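GGDEF and EAL domain-containing protein (Vibrio cholerae O1 str. 2010EL-1786, PDB 6PWK) probably acts as a c-di-GMP receptor, holding the second messenger in an EAL domain to regulate large adhesins and biofilm formation. Local coordinates at residues Ile247-Val252 against Gln275-Gln280; Glu192-Ile195 against Trp199-Phe202; Gly308-Glu313 against Phe331-Tyr336. All coordinates share one frame; numbering follows the deposited sequence.

From the N terminus the three contacts follow in series, none nesting within or crossing another, and all belong to the EAL domain. Interaction 2 closes the tight turn from helix 184-197 into strand 200-209, where the chain enters the barrel. Interaction 1 then closes a longer loop from helix 245-261 through strand 269-272 to the short helix 275-278. Interaction 3 joins helix 307-312 to strand 330-336. I195 and F200 pack on helix 245-261, linking interactions 2 and 1, while Q275 and I278 rest against C309, linking 1 and 3. Interactions 1 and 3 reach the same c-di-GMP, at a guanine and at a metal-bound phosphate; interactions 2 and 3 do not touch.

Interaction 1 (Ile247-Val252 against Gln275-Gln280); sequences IFDQYV and QGSISQ. With C2E (9,9'-[(2R,3R,3aS,5S,7aR,9R,10R,10aS,12S,14aR)-3,5,10,12-tetrahydroxy-5,12-dioxidooctahydro-2H,7H-difuro[3,2-d:3',2'-j][1,3,7,9,2,8]tetraoxadiphosphacyclododecine-2,9-diyl]bis(2-amino-1,9-dihydro-6H-purin-6-one)), chain C.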
loop_
_atom_site.group_PDB
_atom_site.type_symbol
_atom_site.label_atom_id
_atom_site.label_comp_id
_atom_site.label_asym_id
_atom_site.label_seq_id
_atom_site.Cartn_x
_atom_site.Cartn_y
_atom_site.Cartn_z
ATOM N N ILE A 247 -13.219 -8.591 6.350
ATOM C CA ILE A 247 -13.934 -9.153 7.494
ATOM C C ILE A 247 -15.413 -9.297 7.164
ATOM O O ILE A 247 -16.044 -10.314 7.477
ATOM C CB ILE A 247 -13.725 -8.283 8.748
ATOM C CG1 ILE A 247 -12.287 -8.394 9.257
ATOM C CG2 ILE A 247 -14.714 -8.666 9.840
ATOM C CD1 ILE A 247 -11.377 -7.301 8.752
ATOM N N PHE A 248 -15.984 -8.282 6.514
ATOM C CA PHE A 248 -17.392 -8.325 6.142
ATOM C C PHE A 248 -17.648 -9.355 5.048
ATOM O O PHE A 248 -18.636 -10.096 5.108
ATOM C CB PHE A 248 -17.840 -6.931 5.703
ATOM C CG PHE A 248 -19.173 -6.906 5.018
ATOM C CD1 PHE A 248 -20.344 -6.997 5.749
ATOM C CD2 PHE A 248 -19.255 -6.769 3.643
ATOM C CE1 PHE A 248 -21.571 -6.965 5.119
ATOM C CE2 PHE A 248 -20.479 -6.736 3.008
ATOM C CZ PHE A 248 -21.638 -6.835 3.748
ATOM N N ASP A 249 -16.768 -9.423 4.046
ATOM C CA ASP A 249 -16.964 -10.376 2.958
ATOM C C ASP A 249 -16.797 -11.812 3.436
ATOM O O ASP A 249 -17.521 -12.708 2.987
ATOM C CB ASP A 249 -16.001 -10.076 1.811
ATOM C CG ASP A 249 -16.493 -8.954 0.916
ATOM O OD1 ASP A 249 -17.716 -8.701 0.902
ATOM O OD2 ASP A 249 -15.661 -8.330 0.224
ATOM N N GLN A 250 -15.852 -12.055 4.346
ATOM C CA GLN A 250 -15.664 -13.408 4.857
ATOM C C GLN A 250 -16.870 -13.867 5.668
ATOM O O GLN A 250 -17.224 -15.051 5.646
ATOM C CB GLN A 250 -14.386 -13.483 5.693
ATOM C CG GLN A 250 -13.113 -13.474 4.860
ATOM C CD GLN A 250 -11.874 -13.177 5.680
ATOM O OE1 GLN A 250 -10.924 -12.566 5.189
ATOM N NE2 GLN A 250 -11.876 -13.608 6.936
ATOM N N TYR A 251 -17.515 -12.947 6.386
ATOM C CA TYR A 251 -18.718 -13.304 7.130
ATOM C C TYR A 251 -19.861 -13.655 6.185
ATOM O O TYR A 251 -20.560 -14.656 6.385
ATOM C CB TYR A 251 -19.121 -12.162 8.064
ATOM C CG TYR A 251 -20.444 -12.390 8.758
ATOM C CD1 TYR A 251 -20.527 -13.187 9.893
ATOM C CD2 TYR A 251 -21.612 -11.808 8.278
ATOM C CE1 TYR A 251 -21.736 -13.399 10.531
ATOM C CE2 TYR A 251 -22.824 -12.016 8.908
ATOM C CZ TYR A 251 -22.880 -12.811 10.033
ATOM O OH TYR A 251 -24.085 -13.018 10.665
ATOM N N VAL A 252 -20.064 -12.839 5.148
ATOM C CA VAL A 252 -21.134 -13.099 4.189
ATOM C C VAL A 252 -20.906 -14.428 3.480
ATOM O O VAL A 252 -21.837 -15.224 3.309
ATOM C CB VAL A 252 -21.246 -11.934 3.189
ATOM C CG1 VAL A 252 -22.223 -12.281 2.074
ATOM C CG2 VAL A 252 -21.670 -10.659 3.906
ATOM N N GLN A 275 -13.768 -4.316 -3.505
ATOM C CA GLN A 275 -12.425 -4.223 -4.071
ATOM C C GLN A 275 -11.359 -4.298 -2.986
ATOM O O GLN A 275 -10.330 -4.960 -3.164
ATOM C CB GLN A 275 -12.277 -2.934 -4.880
ATOM C CG GLN A 275 -10.863 -2.688 -5.390
ATOM C CD GLN A 275 -10.791 -1.579 -6.422
ATOM O OE1 GLN A 275 -11.788 -1.247 -7.064
ATOM N NE2 GLN A 275 -9.608 -1.000 -6.587
ATOM N N GLY A 276 -11.588 -3.632 -1.852
ATOM C CA GLY A 276 -10.626 -3.653 -0.765
ATOM C C GLY A 276 -10.363 -5.031 -0.197
ATOM O O GLY A 276 -9.318 -5.247 0.426
ATOM N N SER A 277 -11.287 -5.972 -0.396
ATOM C CA SER A 277 -11.061 -7.339 0.061
ATOM C C SER A 277 -10.146 -8.098 -0.894
ATOM O O SER A 277 -9.314 -8.900 -0.455
ATOM C CB SER A 277 -12.396 -8.067 0.215
ATOM O OG SER A 277 -13.268 -7.354 1.075
ATOM N N ILE A 278 -10.280 -7.846 -2.199
ATOM C CA ILE A 278 -9.495 -8.570 -3.193
ATOM C C ILE A 278 -8.027 -8.158 -3.146
ATOM O O ILE A 278 -7.136 -8.975 -3.420
ATOM C CB ILE A 278 -10.126 -8.360 -4.586
ATOM C CG1 ILE A 278 -11.248 -9.379 -4.801
ATOM C CG2 ILE A 278 -9.087 -8.436 -5.698
ATOM C CD1 ILE A 278 -12.076 -9.125 -6.032
ATOM N N SER A 279 -7.744 -6.912 -2.776
ATOM C CA SER A 279 -6.371 -6.448 -2.615
ATOM C C SER A 279 -5.762 -6.853 -1.275
ATOM O O SER A 279 -4.679 -6.368 -0.930
ATOM C CB SER A 279 -6.310 -4.926 -2.781
ATOM O OG SER A 279 -7.227 -4.279 -1.917
ATOM N N GLN A 280 -6.432 -7.728 -0.521
ATOM C CA GLN A 280 -5.912 -8.232 0.740
ATOM C C GLN A 280 -5.418 -9.656 0.531
ATOM O O GLN A 280 -6.242 -10.565 0.351
ATOM C CB GLN A 280 -6.993 -8.194 1.820
ATOM C CG GLN A 280 -6.544 -7.607 3.151
ATOM C CD GLN A 280 -6.270 -6.116 3.076
ATOM O OE1 GLN A 280 -6.799 -5.417 2.213
ATOM N NE2 GLN A 280 -5.438 -5.622 3.985
HETATM P P1 C2E C . -25.170 -3.962 -6.474
HETATM O O2P C2E C . -24.225 -5.045 -6.919
HETATM O O1P C2E C . -25.432 -3.145 -7.708
HETATM O "O5'" C2E C . -26.633 -4.566 -6.056
HETATM C "C5'" C2E C . -27.761 -4.024 -6.658
HETATM C "C4'" C2E C . -28.322 -2.959 -5.675
HETATM O "O4'" C2E C . -29.322 -2.326 -6.213
HETATM C "C3'" C2E C . -28.939 -3.627 -4.433
HETATM O "O3'" C2E C . -29.109 -2.657 -3.516
HETATM C "C2'" C2E C . -30.321 -4.018 -4.979
HETATM O "O2'" C2E C . -31.255 -4.303 -3.853
HETATM C "C1'" C2E C . -30.665 -2.878 -5.509
HETATM N N9 C2E C . -31.661 -2.811 -6.548
HETATM C C8 C2E C . -31.711 -4.123 -6.888
HETATM N N7 C2E C . -32.621 -4.230 -7.890
HETATM C C5 C2E C . -33.103 -3.023 -8.162
HETATM C C6 C2E C . -34.132 -2.479 -9.170
HETATM O O6 C2E C . -34.700 -3.192 -9.926
HETATM N N1 C2E C . -34.424 -1.079 -9.201
HETATM C C2 C2E C . -33.772 -0.154 -8.309
HETATM N N2 C2E C . -34.030 1.283 -8.299
HETATM N N3 C2E C . -32.803 -0.701 -7.374
HETATM C C4 C2E C . -32.494 -2.153 -7.330
HETATM P P11 C2E C . -28.467 -3.051 -2.038
HETATM O O21 C2E C . -29.113 -4.169 -1.263
HETATM O O11 C2E C . -28.623 -1.826 -1.174
HETATM O O5A C2E C . -26.870 -3.240 -2.413
HETATM C C5A C2E C . -26.232 -2.017 -2.659
HETATM C C4A C2E C . -24.790 -2.239 -2.879
HETATM O O4A C2E C . -24.233 -2.631 -1.765
HETATM C C3A C2E C . -24.547 -3.463 -4.011
HETATM O O3A C2E C . -24.511 -2.887 -5.399
HETATM C C2A C2E C . -23.466 -3.964 -3.731
HETATM O O2A C2E C . -22.356 -3.244 -4.452
HETATM C C1A C2E C . -23.327 -3.788 -2.121
HETATM N N91 C2E C . -23.684 -4.890 -1.505
HETATM C C81 C2E C . -24.911 -5.344 -1.205
HETATM N N71 C2E C . -24.734 -6.518 -0.570
HETATM C C51 C2E C . -23.429 -6.766 -0.490
HETATM C C61 C2E C . -22.641 -7.925 0.110
HETATM O O61 C2E C . -23.236 -8.807 0.617
HETATM N N11 C2E C . -21.212 -7.945 0.060
HETATM C C21 C2E C . -20.500 -6.863 -0.561
HETATM N N21 C2E C . -19.045 -6.888 -0.609
HETATM N N31 C2E C . -21.267 -5.757 -1.136
HETATM C C41 C2E C . -22.759 -5.744 -1.078
#
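One wall of the c-di-GMP pocket in the EAL-domain barrel is built where D249 of helix 245-261 meets S277 of helix 275-278, the short helix that follows strand 269-272. The contact is small and buried, and it consists essentially of one carboxylate with different tasks for its two oxygens. OD1 faces the ligand: the exocyclic amine N21 of one guanine donates to D249 OD1 over 2.7 Å, with an N-H...O angle of 163°. The other oxygen faces the protein. S277 OG donates to D249 OD2 at 2.7 Å, arriving from above the carboxylate plane, 35° out of it. The backbone N of A274 also bonds to OD2, so two donors grip this oxygen and hold the group's rotation while OD1 is presented to the base. Aspartate suits the place because a short acid can bridge a helix and a base, and the donors around it probably stabilise its negative charge. Its CG lies beside the backbone N (chi1 -81°), which carries the carboxylate across towards S277. Serine is equally apt, being small enough to fit between the helices and able to make a second hydrogen bond, here with S245 OG. Next to this polar link, F248 and V252 supply apolar cover for the same guanine. The V252 methyl CG2 lies 3.8 Å above one face of the F248 ring, offset toward its rim. F248 itself packs edge-to-face on F235, and its ring is steeply inclined to the base. The leading carbon CE2 stands over the guanine face, 3.3 Å from the ligand's N11, while V252 CG1 lies 3.9 Å from the carbonyl oxygen O61.

Interaction 2 (Glu192-Ile195 against Trp199-Phe202); sequences EEAI and WFTF
A194 and W199 are joined by the single hydrogen bond of this contact, main chain to main chain: W199 N donates to A194 O at 3.1 Å. The bond is fairly straight (160°) and lies in the carbonyl plane. It reaches back five residues, so a carbonyl in the last turns of helix 184-197 is used by the chain that has just left the helix.

Apolar packing follows from this turn. The alanine methyl is small enough to sit beside two aromatic side chains: A194 CB lies 3.6 Å from F200 CE1 and 4.1 Å from W199 CE3. I195 adds its CG1, also 3.6 Å from F200 CE1, crossing the ring obliquely. The phenyl ring turns its edge to the helix, with A194 O and I195 N near its plane. Here the helix leads into strand 200-209, which pairs antiparallel with strand 214-225 in the TIM-barrel-like EAL fold; F200 also meets Y251 and F223, filling the space between helix and sheet.

A charged and an aromatic side chain meet at the partly exposed margin of the contact. With CG anti to the backbone N (chi1 -168°) and the rest extended, E193 passes along the CZ3-CH2 rim of the indole. Its carboxylate is inclined 48° to the ring, and OE1, close to the ring plane, approaches W199 CH2 to 3.3 Å. The other oxygen, OE2, forms a salt bridge with K225, whose side chain also touches W199. Over one indole face lies E193 O, itself hydrogen-bonded to N197 ND2.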
loop_
_atom_site.group_PDB
_atom_site.type_symbol
_atom_site.label_atom_id
_atom_site.label_comp_id
_atom_site.label_asym_id
_atom_site.label_seq_id
_atom_site.Cartn_x
_atom_site.Cartn_y
_atom_site.Cartn_z
ATOM N N GLU A 192 -18.850 -4.667 12.990
ATOM C CA GLU A 192 -18.319 -5.709 13.864
ATOM C C GLU A 192 -19.352 -6.129 14.901
ATOM O O GLU A 192 -19.478 -7.317 15.221
ATOM C CB GLU A 192 -17.045 -5.222 14.557
ATOM C CG GLU A 192 -15.874 -4.961 13.628
ATOM C CD GLU A 192 -14.695 -4.339 14.350
ATOM O OE1 GLU A 192 -13.554 -4.476 13.862
ATOM O OE2 GLU A 192 -14.911 -3.715 15.412
ATOM N N GLU A 193 -20.097 -5.163 15.440
ATOM C CA GLU A 193 -21.173 -5.485 16.369
ATOM C C GLU A 193 -22.257 -6.307 15.682
ATOM O O GLU A 193 -22.756 -7.290 16.244
ATOM C CB GLU A 193 -21.750 -4.196 16.952
ATOM C CG GLU A 193 -22.678 -4.385 18.134
ATOM C CD GLU A 193 -23.217 -3.069 18.658
ATOM O OE1 GLU A 193 -23.911 -3.079 19.696
ATOM O OE2 GLU A 193 -22.945 -2.023 18.032
ATOM N N ALA A 194 -22.621 -5.929 14.453
ATOM C CA ALA A 194 -23.640 -6.668 13.715
ATOM C C ALA A 194 -23.160 -8.067 13.358
ATOM O O ALA A 194 -23.947 -9.023 13.372
ATOM C CB ALA A 194 -24.032 -5.901 12.455
ATOM N N ILE A 195 -21.876 -8.208 13.026
ATOM C CA ILE A 195 -21.327 -9.530 12.745
ATOM C C ILE A 195 -21.333 -10.385 14.006
ATOM O O ILE A 195 -21.675 -11.573 13.965
ATOM C CB ILE A 195 -19.912 -9.399 12.151
ATOM C CG1 ILE A 195 -19.977 -8.784 10.752
ATOM C CG2 ILE A 195 -19.212 -10.749 12.120
ATOM C CD1 ILE A 195 -18.619 -8.557 10.122
ATOM N N TRP A 199 -26.901 -9.854 13.534
ATOM C CA TRP A 199 -27.992 -8.954 13.186
ATOM C C TRP A 199 -28.240 -8.883 11.688
ATOM O O TRP A 199 -29.041 -8.051 11.248
ATOM C CB TRP A 199 -27.706 -7.547 13.717
ATOM C CG TRP A 199 -27.761 -7.431 15.206
ATOM C CD1 TRP A 199 -28.386 -8.281 16.073
ATOM C CD2 TRP A 199 -27.163 -6.408 16.007
ATOM N NE1 TRP A 199 -28.216 -7.845 17.365
ATOM C CE2 TRP A 199 -27.467 -6.697 17.352
ATOM C CE3 TRP A 199 -26.397 -5.275 15.718
ATOM C CZ2 TRP A 199 -27.034 -5.895 18.405
ATOM C CZ3 TRP A 199 -25.968 -4.480 16.764
ATOM C CH2 TRP A 199 -26.287 -4.792 18.090
ATOM N N PHE A 200 -27.583 -9.730 10.902
ATOM C CA PHE A 200 -27.629 -9.609 9.454
ATOM C C PHE A 200 -28.880 -10.257 8.876
ATOM O O PHE A 200 -29.343 -11.295 9.356
ATOM C CB PHE A 200 -26.383 -10.240 8.830
ATOM C CG PHE A 200 -25.215 -9.302 8.739
ATOM C CD1 PHE A 200 -24.437 -9.030 9.853
ATOM C CD2 PHE A 200 -24.896 -8.691 7.540
ATOM C CE1 PHE A 200 -23.364 -8.164 9.768
ATOM C CE2 PHE A 200 -23.825 -7.825 7.451
ATOM C CZ PHE A 200 -23.057 -7.562 8.566
ATOM N N THR A 201 -29.425 -9.624 7.840
ATOM C CA THR A 201 -30.498 -10.178 7.029
ATOM C C THR A 201 -30.024 -10.255 5.584
ATOM O O THR A 201 -29.154 -9.488 5.161
ATOM C CB THR A 201 -31.773 -9.330 7.119
ATOM O OG1 THR A 201 -31.513 -8.020 6.599
ATOM C CG2 THR A 201 -32.238 -9.213 8.563
ATOM N N PHE A 202 -30.598 -11.186 4.826
ATOM C CA PHE A 202 -30.149 -11.447 3.467
ATOM C C PHE A 202 -31.333 -11.510 2.515
ATOM O O PHE A 202 -32.394 -12.040 2.856
ATOM C CB PHE A 202 -29.349 -12.751 3.388
ATOM C CG PHE A 202 -28.105 -12.743 4.226
ATOM C CD1 PHE A 202 -26.925 -12.216 3.728
ATOM C CD2 PHE A 202 -28.117 -13.254 5.512
ATOM C CE1 PHE A 202 -25.781 -12.204 4.495
ATOM C CE2 PHE A 202 -26.973 -13.244 6.286
ATOM C CZ PHE A 202 -25.804 -12.718 5.776
#

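Interaction 3 (Gly308-Glu313 against Phe331-Tyr336); sequences GCFVNE and FGVDNY. With MG (magnesium ion), chain E; C2E (9,9'-[(2R,3R,3aS,5S,7aR,9R,10R,10aS,12S,14aR)-3,5,10,12-tetrahydroxy-5,12-dioxidooctahydro-2H,7H-difuro[3,2-d:3',2'-j][1,3,7,9,2,8]tetraoxadiphosphacyclododecine-2,9-diyl]bis(2-amino-1,9-dihydro-6H-purin-6-one)), chain C.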
loop_
_atom_site.group_PDB
_atom_site.type_symbol
_atom_site.label_atom_id
_atom_site.label_comp_id
_atom_site.label_asym_id
_atom_site.label_seq_id
_atom_site.Cartn_x
_atom_site.Cartn_y
_atom_site.Cartn_z
ATOM N N GLY A 308 -14.100 -2.231 -11.468
ATOM C CA GLY A 308 -12.948 -1.469 -11.018
ATOM C C GLY A 308 -11.787 -2.340 -10.579
ATOM O O GLY A 308 -10.628 -1.932 -10.683
ATOM N N CYS A 309 -12.074 -3.546 -10.083
ATOM C CA CYS A 309 -11.005 -4.468 -9.713
ATOM C C CYS A 309 -10.179 -4.868 -10.926
ATOM O O CYS A 309 -8.944 -4.839 -10.889
ATOM C CB CYS A 309 -11.583 -5.713 -9.045
ATOM S SG CYS A 309 -12.018 -5.524 -7.319
ATOM N N PHE A 310 -10.849 -5.248 -12.015
ATOM C CA PHE A 310 -10.139 -5.792 -13.167
ATOM C C PHE A 310 -9.252 -4.750 -13.837
ATOM O O PHE A 310 -8.193 -5.095 -14.374
ATOM C CB PHE A 310 -11.136 -6.361 -14.176
ATOM C CG PHE A 310 -11.871 -7.578 -13.688
ATOM C CD1 PHE A 310 -11.324 -8.842 -13.835
ATOM C CD2 PHE A 310 -13.116 -7.460 -13.092
ATOM C CE1 PHE A 310 -11.999 -9.964 -13.392
ATOM C CE2 PHE A 310 -13.797 -8.576 -12.648
ATOM C CZ PHE A 310 -13.238 -9.829 -12.797
ATOM N N VAL A 311 -9.654 -3.480 -13.818
ATOM C CA VAL A 311 -8.883 -2.460 -14.523
ATOM C C VAL A 311 -7.886 -1.753 -13.607
ATOM O O VAL A 311 -6.867 -1.247 -14.084
ATOM C CB VAL A 311 -9.827 -1.451 -15.207
ATOM C CG1 VAL A 311 -11.154 -2.108 -15.560
ATOM C CG2 VAL A 311 -10.041 -0.211 -14.345
ATOM N N ASN A 312 -8.146 -1.710 -12.299
ATOM C CA ASN A 312 -7.252 -1.035 -11.367
ATOM C C ASN A 312 -6.361 -1.991 -10.589
ATOM O O ASN A 312 -5.218 -1.639 -10.283
ATOM C CB ASN A 312 -8.056 -0.183 -10.377
ATOM C CG ASN A 312 -8.873 0.897 -11.064
ATOM O OD1 ASN A 312 -8.409 1.537 -12.007
ATOM N ND2 ASN A 312 -10.097 1.101 -10.591
ATOM N N GLU A 313 -6.849 -3.185 -10.262
ATOM C CA GLU A 313 -6.069 -4.190 -9.537
ATOM C C GLU A 313 -6.114 -5.520 -10.281
ATOM O O GLU A 313 -6.627 -6.517 -9.767
ATOM C CB GLU A 313 -6.592 -4.350 -8.110
ATOM C CG GLU A 313 -6.628 -3.064 -7.297
ATOM C CD GLU A 313 -5.245 -2.572 -6.909
ATOM O OE1 GLU A 313 -4.271 -3.336 -7.070
ATOM O OE2 GLU A 313 -5.133 -1.419 -6.440
ATOM N N PHE A 331 -16.694 -16.752 -11.285
ATOM C CA PHE A 331 -16.787 -15.331 -10.981
ATOM C C PHE A 331 -17.393 -14.582 -12.160
ATOM O O PHE A 331 -17.413 -15.073 -13.292
ATOM C CB PHE A 331 -15.413 -14.744 -10.631
ATOM C CG PHE A 331 -14.421 -14.810 -11.760
ATOM C CD1 PHE A 331 -14.295 -13.761 -12.657
ATOM C CD2 PHE A 331 -13.617 -15.926 -11.925
ATOM C CE1 PHE A 331 -13.386 -13.823 -13.696
ATOM C CE2 PHE A 331 -12.706 -15.993 -12.961
ATOM C CZ PHE A 331 -12.591 -14.941 -13.849
ATOM N N GLY A 332 -17.876 -13.371 -11.875
ATOM C CA GLY A 332 -18.414 -12.488 -12.889
ATOM C C GLY A 332 -18.056 -11.044 -12.592
ATOM O O GLY A 332 -17.410 -10.741 -11.588
ATOM N N VAL A 333 -18.490 -10.159 -13.489
ATOM C CA VAL A 333 -18.212 -8.729 -13.400
ATOM C C VAL A 333 -19.497 -8.007 -13.021
ATOM O O VAL A 333 -20.579 -8.343 -13.517
ATOM C CB VAL A 333 -17.636 -8.184 -14.722
ATOM C CG1 VAL A 333 -17.197 -6.734 -14.555
ATOM C CG2 VAL A 333 -16.476 -9.052 -15.183
ATOM N N ASP A 334 -19.380 -7.009 -12.144
ATOM C CA ASP A 334 -20.548 -6.370 -11.547
ATOM C C ASP A 334 -20.915 -5.043 -12.206
ATOM O O ASP A 334 -22.077 -4.833 -12.565
ATOM C CB ASP A 334 -20.315 -6.166 -10.044
ATOM C CG ASP A 334 -21.611 -6.079 -9.258
ATOM O OD1 ASP A 334 -22.695 -6.137 -9.876
ATOM O OD2 ASP A 334 -21.546 -5.957 -8.016
ATOM N N ASN A 335 -19.958 -4.128 -12.353
ATOM C CA ASN A 335 -20.203 -2.832 -12.983
ATOM C C ASN A 335 -19.799 -2.832 -14.449
ATOM O O ASN A 335 -19.171 -1.883 -14.932
ATOM C CB ASN A 335 -19.474 -1.724 -12.229
ATOM C CG ASN A 335 -20.135 -1.383 -10.911
ATOM O OD1 ASN A 335 -21.343 -1.550 -10.750
ATOM N ND2 ASN A 335 -19.345 -0.900 -9.958
ATOM N N TYR A 336 -20.161 -3.885 -15.179
ATOM C CA TYR A 336 -19.692 -4.057 -16.547
ATOM C C TYR A 336 -20.147 -2.911 -17.440
ATOM O O TYR A 336 -21.335 -2.578 -17.492
ATOM C CB TYR A 336 -20.191 -5.387 -17.107
ATOM C CG TYR A 336 -19.799 -5.607 -18.543
ATOM C CD1 TYR A 336 -18.464 -5.618 -18.912
ATOM C CD2 TYR A 336 -20.755 -5.802 -19.529
ATOM C CE1 TYR A 336 -18.094 -5.813 -20.218
ATOM C CE2 TYR A 336 -20.390 -6.003 -20.848
ATOM C CZ TYR A 336 -19.053 -6.009 -21.184
ATOM O OH TYR A 336 -18.665 -6.209 -22.490
HETATM MG MG MG E . -23.589 -6.915 -7.758
HETATM P P1 C2E C . -25.170 -3.962 -6.474
HETATM O O2P C2E C . -24.225 -5.045 -6.919
HETATM O O1P C2E C . -25.432 -3.145 -7.708
HETATM O "O5'" C2E C . -26.633 -4.566 -6.056
HETATM C "C5'" C2E C . -27.761 -4.024 -6.658
HETATM C "C4'" C2E C . -28.322 -2.959 -5.675
HETATM O "O4'" C2E C . -29.322 -2.326 -6.213
HETATM C "C3'" C2E C . -28.939 -3.627 -4.433
HETATM O "O3'" C2E C . -29.109 -2.657 -3.516
HETATM C "C2'" C2E C . -30.321 -4.018 -4.979
HETATM O "O2'" C2E C . -31.255 -4.303 -3.853
HETATM C "C1'" C2E C . -30.665 -2.878 -5.509
HETATM N N9 C2E C . -31.661 -2.811 -6.548
HETATM C C8 C2E C . -31.711 -4.123 -6.888
HETATM N N7 C2E C . -32.621 -4.230 -7.890
HETATM C C5 C2E C . -33.103 -3.023 -8.162
HETATM C C6 C2E C . -34.132 -2.479 -9.170
HETATM O O6 C2E C . -34.700 -3.192 -9.926
HETATM N N1 C2E C . -34.424 -1.079 -9.201
HETATM C C2 C2E C . -33.772 -0.154 -8.309
HETATM N N2 C2E C . -34.030 1.283 -8.299
HETATM N N3 C2E C . -32.803 -0.701 -7.374
HETATM C C4 C2E C . -32.494 -2.153 -7.330
HETATM P P11 C2E C . -28.467 -3.051 -2.038
HETATM O O21 C2E C . -29.113 -4.169 -1.263
HETATM O O11 C2E C . -28.623 -1.826 -1.174
HETATM O O5A C2E C . -26.870 -3.240 -2.413
HETATM C C5A C2E C . -26.232 -2.017 -2.659
HETATM C C4A C2E C . -24.790 -2.239 -2.879
HETATM O O4A C2E C . -24.233 -2.631 -1.765
HETATM C C3A C2E C . -24.547 -3.463 -4.011
HETATM O O3A C2E C . -24.511 -2.887 -5.399
HETATM C C2A C2E C . -23.466 -3.964 -3.731
HETATM O O2A C2E C . -22.356 -3.244 -4.452
HETATM C C1A C2E C . -23.327 -3.788 -2.121
HETATM N N91 C2E C . -23.684 -4.890 -1.505
HETATM C C81 C2E C . -24.911 -5.344 -1.205
HETATM N N71 C2E C . -24.734 -6.518 -0.570
HETATM C C51 C2E C . -23.429 -6.766 -0.490
HETATM C C61 C2E C . -22.641 -7.925 0.110
HETATM O O61 C2E C . -23.236 -8.807 0.617
HETATM N N11 C2E C . -21.212 -7.945 0.060
HETATM C C21 C2E C . -20.500 -6.863 -0.561
HETATM N N21 C2E C . -19.045 -6.888 -0.609
HETATM N N31 C2E C . -21.267 -5.757 -1.136
HETATM C C41 C2E C . -22.759 -5.744 -1.078
#
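Helix 308-312 runs almost at right angles (86°) to strand 331-333, their axes 10.3 Å apart at closest approach. They belong to a beta-alpha-beta unit of the EAL barrel: strand 301-305 leads through helices 307-312 and 314-326 to its parallel neighbour, strand 330-336. F310 bridges the gap, its long flat side chain reaching from the helix to the strand. The far end of its ring, CZ, reaches F331 CD1 at 4.1 Å, and CD1 lies near the plane of the F310 ring at its edge. F331 points at the helix with CG between its backbone N and carbonyl carbon (chi1 63°), which brings CD1 and CE1 to F310. V333, a branched residue at home in a strand, offers CG2 to F310 CE2 at 3.7 Å. G332 lies between them, its carbonyl O near the ring plane. Y345 and F349 also pack on F310. Just past V333 the chain turns a corner at D334 and N335, and the D334 carboxylate leads away from the helix to the magnesium ion. E218, N272 and E304 bind the metal too. D334 chelates it through OD1 (2.4 Å) and OD2 (2.3 Å), while phosphate O2P of c-di-GMP binds magnesium at 2.1 Å.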